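Local structure of WZI (Escherichia coli, 2YNK) at residues A[353-358]-A[398-403]; A[422-426]-A[450-454]. The protein probably binds capsular polysaccharide as an outer-membrane beta-barrel lectin, underpinning the assembly of the group 1 capsule on the cell surface. All blocks are in the same frame, centred on the assembly; numbering follows the deposited sequence.

Contact 1: residues A[353-358]-A[398-403]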
loop_
_atom_site.group_PDB
_atom_site.type_symbol
_atom_site.label_atom_id
_atom_site.label_comp_id
_atom_site.label_asym_id
_atom_site.label_seq_id
_atom_site.Cartn_x
_atom_site.Cartn_y
_atom_site.Cartn_z
ATOM N N TYR A 353 15.752 0.936 3.378
ATOM C CA TYR A 353 15.020 1.891 4.213
ATOM C C TYR A 353 15.307 3.319 3.761
ATOM O O TYR A 353 16.456 3.652 3.469
ATOM C CB TYR A 353 15.469 1.817 5.673
ATOM C CG TYR A 353 15.276 0.495 6.357
ATOM C CD1 TYR A 353 16.149 -0.554 6.127
ATOM C CD2 TYR A 353 14.259 0.307 7.272
ATOM C CE1 TYR A 353 16.003 -1.772 6.769
ATOM C CE2 TYR A 353 14.096 -0.906 7.924
ATOM C CZ TYR A 353 14.978 -1.945 7.668
ATOM O OH TYR A 353 14.833 -3.162 8.289
ATOM N N GLN A 354 14.272 4.162 3.731
ATOM C CA GLN A 354 14.465 5.590 3.563
ATOM C C GLN A 354 14.154 6.257 4.876
ATOM O O GLN A 354 13.087 6.016 5.443
ATOM C CB GLN A 354 13.541 6.152 2.505
ATOM C CG GLN A 354 13.800 7.620 2.235
ATOM C CD GLN A 354 12.901 8.185 1.182
ATOM O OE1 GLN A 354 13.340 8.471 0.074
ATOM N NE2 GLN A 354 11.635 8.346 1.516
ATOM N N GLN A 355 15.088 7.087 5.351
ATOM C CA GLN A 355 14.956 7.799 6.620
ATOM C C GLN A 355 14.574 6.865 7.748
ATOM O O GLN A 355 13.784 7.207 8.628
ATOM C CB GLN A 355 13.976 8.955 6.482
ATOM C CG GLN A 355 14.439 9.942 5.422
ATOM C CD GLN A 355 13.407 10.971 5.048
ATOM O OE1 GLN A 355 12.293 10.632 4.638
ATOM N NE2 GLN A 355 13.782 12.242 5.142
ATOM N N GLY A 356 15.158 5.673 7.712
ATOM C CA GLY A 356 14.975 4.684 8.762
ATOM C C GLY A 356 13.738 3.842 8.571
ATOM O O GLY A 356 13.593 2.780 9.187
ATOM N N TYR A 357 12.834 4.315 7.719
ATOM C CA TYR A 357 11.562 3.654 7.546
ATOM C C TYR A 357 11.618 2.754 6.319
ATOM O O TYR A 357 12.143 3.142 5.266
ATOM C CB TYR A 357 10.432 4.669 7.550
ATOM C CG TYR A 357 10.012 5.002 8.977
ATOM C CD1 TYR A 357 10.892 5.640 9.849
ATOM C CD2 TYR A 357 8.763 4.621 9.474
ATOM C CE1 TYR A 357 10.538 5.911 11.159
ATOM C CE2 TYR A 357 8.399 4.895 10.781
ATOM C CZ TYR A 357 9.294 5.543 11.623
ATOM O OH TYR A 357 8.944 5.827 12.928
ATOM N N PRO A 358 11.155 1.507 6.487
ATOM C CA PRO A 358 11.268 0.488 5.459
ATOM C C PRO A 358 10.476 0.813 4.187
ATOM O O PRO A 358 9.362 1.300 4.275
ATOM C CB PRO A 358 10.683 -0.753 6.140
ATOM C CG PRO A 358 9.742 -0.213 7.149
ATOM C CD PRO A 358 10.427 1.005 7.668
ATOM N N GLN A 398 18.940 -3.826 15.031
ATOM C CA GLN A 398 19.580 -3.142 13.914
ATOM C C GLN A 398 19.246 -1.656 13.925
ATOM O O GLN A 398 18.073 -1.276 13.907
ATOM C CB GLN A 398 19.113 -3.733 12.569
ATOM C CG GLN A 398 19.249 -5.245 12.437
ATOM C CD GLN A 398 18.674 -5.800 11.149
ATOM O OE1 GLN A 398 17.607 -5.375 10.674
ATOM N NE2 GLN A 398 19.366 -6.772 10.578
ATOM N N SER A 399 20.284 -0.820 13.934
ATOM C CA SER A 399 20.121 0.628 13.821
ATOM C C SER A 399 19.439 1.084 12.506
ATOM O O SER A 399 18.772 2.116 12.482
ATOM C CB SER A 399 21.477 1.295 13.925
ATOM O OG SER A 399 22.321 0.847 12.871
ATOM N N ILE A 400 19.589 0.334 11.420
ATOM C CA ILE A 400 19.091 0.814 10.133
ATOM C C ILE A 400 17.546 0.968 10.084
ATOM O O ILE A 400 17.007 1.651 9.208
ATOM C CB ILE A 400 19.608 -0.048 8.958
ATOM C CG1 ILE A 400 18.958 -1.452 8.934
ATOM C CG2 ILE A 400 21.126 -0.141 9.020
ATOM C CD1 ILE A 400 19.265 -2.251 7.678
ATOM N N ASN A 401 16.865 0.353 11.052
ATOM C CA ASN A 401 15.423 0.408 11.183
ATOM C C ASN A 401 14.984 1.292 12.349
ATOM O O ASN A 401 14.877 0.826 13.478
ATOM C CB ASN A 401 14.890 -1.018 11.375
ATOM C CG ASN A 401 13.375 -1.075 11.535
ATOM O OD1 ASN A 401 12.685 -0.051 11.480
ATOM N ND2 ASN A 401 12.852 -2.283 11.735
ATOM N N LYS A 402 14.689 2.554 12.053
ATOM C CA LYS A 402 14.143 3.490 13.039
ATOM C C LYS A 402 12.647 3.285 13.362
ATOM O O LYS A 402 12.148 3.833 14.344
ATOM C CB LYS A 402 14.381 4.939 12.575
ATOM C CG LYS A 402 15.839 5.386 12.662
ATOM C CD LYS A 402 16.110 6.721 11.965
ATOM C CE LYS A 402 15.174 7.862 12.401
ATOM N NZ LYS A 402 13.923 8.004 11.578
ATOM N N ALA A 403 11.921 2.527 12.544
ATOM C CA ALA A 403 10.525 2.200 12.849
ATOM C C ALA A 403 10.464 1.334 14.100
ATOM O O ALA A 403 9.670 1.571 15.003
ATOM C CB ALA A 403 9.869 1.470 11.677
#

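Contact 2: residues A[422-426]-A[450-454]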
loop_
_atom_site.group_PDB
_atom_site.type_symbol
_atom_site.label_atom_id
_atom_site.label_comp_id
_atom_site.label_asym_id
_atom_site.label_seq_id
_atom_site.Cartn_x
_atom_site.Cartn_y
_atom_site.Cartn_z
ATOM N N TYR A 422 -20.327 16.123 9.403
ATOM C CA TYR A 422 -21.086 17.272 8.933
ATOM C C TYR A 422 -21.017 17.298 7.418
ATOM O O TYR A 422 -19.931 17.359 6.848
ATOM C CB TYR A 422 -20.490 18.552 9.512
ATOM C CG TYR A 422 -21.229 19.809 9.133
ATOM C CD1 TYR A 422 -22.299 20.266 9.897
ATOM C CD2 TYR A 422 -20.854 20.548 8.016
ATOM C CE1 TYR A 422 -22.982 21.422 9.553
ATOM C CE2 TYR A 422 -21.528 21.705 7.666
ATOM C CZ TYR A 422 -22.592 22.139 8.434
ATOM O OH TYR A 422 -23.264 23.288 8.090
ATOM N N GLN A 423 -22.172 17.244 6.767
ATOM C CA GLN A 423 -22.223 17.109 5.316
ATOM C C GLN A 423 -21.134 16.142 4.826
ATOM O O GLN A 423 -21.243 14.936 5.053
ATOM C CB GLN A 423 -22.135 18.484 4.654
ATOM C CG GLN A 423 -23.379 19.328 4.874
ATOM C CD GLN A 423 -23.296 20.682 4.202
ATOM O OE1 GLN A 423 -23.918 20.913 3.164
ATOM N NE2 GLN A 423 -22.520 21.585 4.786
ATOM N N SER A 424 -20.074 16.661 4.208
ATOM C CA SER A 424 -19.038 15.813 3.614
ATOM C C SER A 424 -17.748 15.732 4.457
ATOM O O SER A 424 -16.780 15.076 4.062
ATOM C CB SER A 424 -18.713 16.325 2.213
ATOM O OG SER A 424 -18.182 15.287 1.413
ATOM N N VAL A 425 -17.741 16.387 5.615
ATOM C CA VAL A 425 -16.567 16.397 6.475
ATOM C C VAL A 425 -16.467 15.081 7.237
ATOM O O VAL A 425 -17.298 14.802 8.103
ATOM C CB VAL A 425 -16.605 17.553 7.496
ATOM C CG1 VAL A 425 -15.286 17.609 8.264
ATOM C CG2 VAL A 425 -16.886 18.887 6.810
ATOM N N ARG A 426 -15.440 14.288 6.923
ATOM C CA ARG A 426 -15.259 12.958 7.521
ATOM C C ARG A 426 -14.155 12.918 8.574
ATOM O O ARG A 426 -13.090 13.504 8.415
ATOM C CB ARG A 426 -14.952 11.913 6.446
ATOM C CG ARG A 426 -15.079 10.477 6.935
ATOM C CD ARG A 426 -14.941 9.488 5.795
ATOM N NE ARG A 426 -15.250 8.107 6.187
ATOM C CZ ARG A 426 -16.476 7.624 6.380
ATOM N NH1 ARG A 426 -17.534 8.406 6.266
ATOM N NH2 ARG A 426 -16.649 6.358 6.726
ATOM N N ILE A 450 -9.108 13.932 9.854
ATOM C CA ILE A 450 -10.229 14.672 9.300
ATOM C C ILE A 450 -10.033 14.893 7.802
ATOM O O ILE A 450 -8.909 15.051 7.344
ATOM C CB ILE A 450 -10.388 16.019 10.031
ATOM C CG1 ILE A 450 -11.771 16.612 9.774
ATOM C CG2 ILE A 450 -9.283 16.985 9.625
ATOM C CD1 ILE A 450 -12.120 17.738 10.719
ATOM N N GLU A 451 -11.133 14.877 7.048
ATOM C CA GLU A 451 -11.114 15.122 5.605
ATOM C C GLU A 451 -12.194 16.135 5.243
ATOM O O GLU A 451 -13.368 15.928 5.571
ATOM C CB GLU A 451 -11.396 13.831 4.839
ATOM C CG GLU A 451 -10.383 12.710 5.040
ATOM C CD GLU A 451 -10.730 11.452 4.242
ATOM O OE1 GLU A 451 -11.928 11.232 3.960
ATOM O OE2 GLU A 451 -9.807 10.684 3.880
ATOM N N ILE A 452 -11.804 17.216 4.570
ATOM C CA ILE A 452 -12.750 18.248 4.135
ATOM C C ILE A 452 -12.567 18.536 2.648
ATOM O O ILE A 452 -11.624 19.227 2.260
ATOM C CB ILE A 452 -12.581 19.573 4.919
ATOM C CG1 ILE A 452 -12.637 19.352 6.435
ATOM C CG2 ILE A 452 -13.677 20.554 4.527
ATOM C CD1 ILE A 452 -11.318 18.953 7.045
ATOM N N PRO A 453 -13.461 18.005 1.803
ATOM C CA PRO A 453 -13.423 18.325 0.373
ATOM C C PRO A 453 -14.239 19.574 0.019
ATOM O O PRO A 453 -15.294 19.789 0.591
ATOM C CB PRO A 453 -14.022 17.076 -0.290
ATOM C CG PRO A 453 -14.370 16.129 0.816
ATOM C CD PRO A 453 -14.417 16.924 2.078
ATOM N N PHE A 454 -13.730 20.376 -0.914
ATOM C CA PHE A 454 -14.338 21.643 -1.329
ATOM C C PHE A 454 -14.403 21.713 -2.850
ATOM O O PHE A 454 -13.522 21.189 -3.529
ATOM C CB PHE A 454 -13.481 22.831 -0.882
ATOM C CG PHE A 454 -13.463 23.076 0.599
ATOM C CD1 PHE A 454 -14.575 23.606 1.248
ATOM C CD2 PHE A 454 -12.307 22.844 1.343
ATOM C CE1 PHE A 454 -14.551 23.859 2.613
ATOM C CE2 PHE A 454 -12.274 23.100 2.707
ATOM C CZ PHE A 454 -13.398 23.607 3.342
#

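Contact 1: residues A[353-358]-A[398-403]
Gly356 and Tyr357 of a tight beta-hairpin meet Lys402 and Ala403 of the loop between strands 383-393 and 408-422. The hairpin turns through a type I' turn from Gln354 to Tyr357, closed by backbone bonds in both directions between those two residues. Two hydrogen bonds cross the contact, both from Lys402. Its backbone N reaches Gly356 O at 3.1 Å, but the 133° angle at the hydrogen marks this bond as weak. Its chain passes over the glycine, with CB 3.9 Å from Gly356 CA, then bends at chi3 and chi4, which brings NZ to 3.1 Å from Gln355 O; the ammonium sits above that carbonyl's plane. Ala403 CB lies over one face of the Tyr357 ring, a CH-pi contact 4.0 Å from the centroid and 19° off the normal. On the other flank, Ile400 O stands over one face of the Tyr353 ring, while Ile400 CD1 approaches Tyr353 CE1 and Asn401 CB lies 3.5 Å from Tyr353 CE2, the Asn401 amide plane turned 34° from the ring.

Further out, other loops fix the polar ends. Tyr353 OH bonds Gly365 N, Tyr357 OH bonds Gln79, and Gln355 NE2 bonds Gln204, consistent with a hairpin held among the loops of the barrel. Asn401 gives ND2 to Met363 O and receives Phe404 N at OD1.

Contact 2: residues A[422-426]-A[450-454]
The side chains of Arg426 and Glu451 run side by side, pointing the same way, from the two strands of the antiparallel beta hairpin 425-435/444-454 in the barrel, but the guanidinium leads away; its plane and that of the carboxylate are 46° apart. They form no direct salt bridge, since Arg426 NE stays 5.1 Å from Glu451 OE1; what passes the carboxylate is the arginine's aliphatic part, with Arg426 CD 3.9 Å from Glu451 OE1. Each charge is engaged elsewhere: Glu451 OE1 pairs with Arg61 of helix 49-65, and Arg426 with Asp420 and the carbonyl of Asn381. Pro453 meets Ser424 along the CG-CD side of its ring, with Pro453 CD 3.6 Å from Ser424 O.

Backbone geometry confirms a hydrogen-bonded antiparallel pair. Arg426 N bonds Glu451 O at 3.0 Å, and Glu451 N returns to Arg426 O at 2.8 Å. Flanking CA-H...O contacts reuse the same two acceptors, from Val425 CA and Ile450 CA. A type II' turn from Tyr422 to Val425 links strand 408-422 to strand 425-435.

Val425, Ile450 and Ile452 make the apolar side, where a bound dodecane touches Ile450, consistent with a membrane-facing surface. With CG1 anti to its N (chi1 -174°), Val425 brings that methyl to 3.7 Å from Ile452 CG1.

Overall arrangement
Contact 1 closes before contact 2 opens along the chain, and the two are separate: their centres lie 34 Å apart and their nearest atoms about 20 Å. Strand 408-422 connects them, starting just beyond the 398-403 loop and ending at the turn within 422-426. Because that strand runs the length of the barrel wall, the loops of contact 1 leave the wall at the end opposite the 422-425 turn. Contact 1 joins two long inter-strand loops, whereas contact 2 lies at the end of the wall, where the turn leads into strand 425-435. Contact 1 thus ties loop to loop, and contact 2 pairs the last two strands, beside the seam that 444-454 makes with 69-76 to complete the barrel.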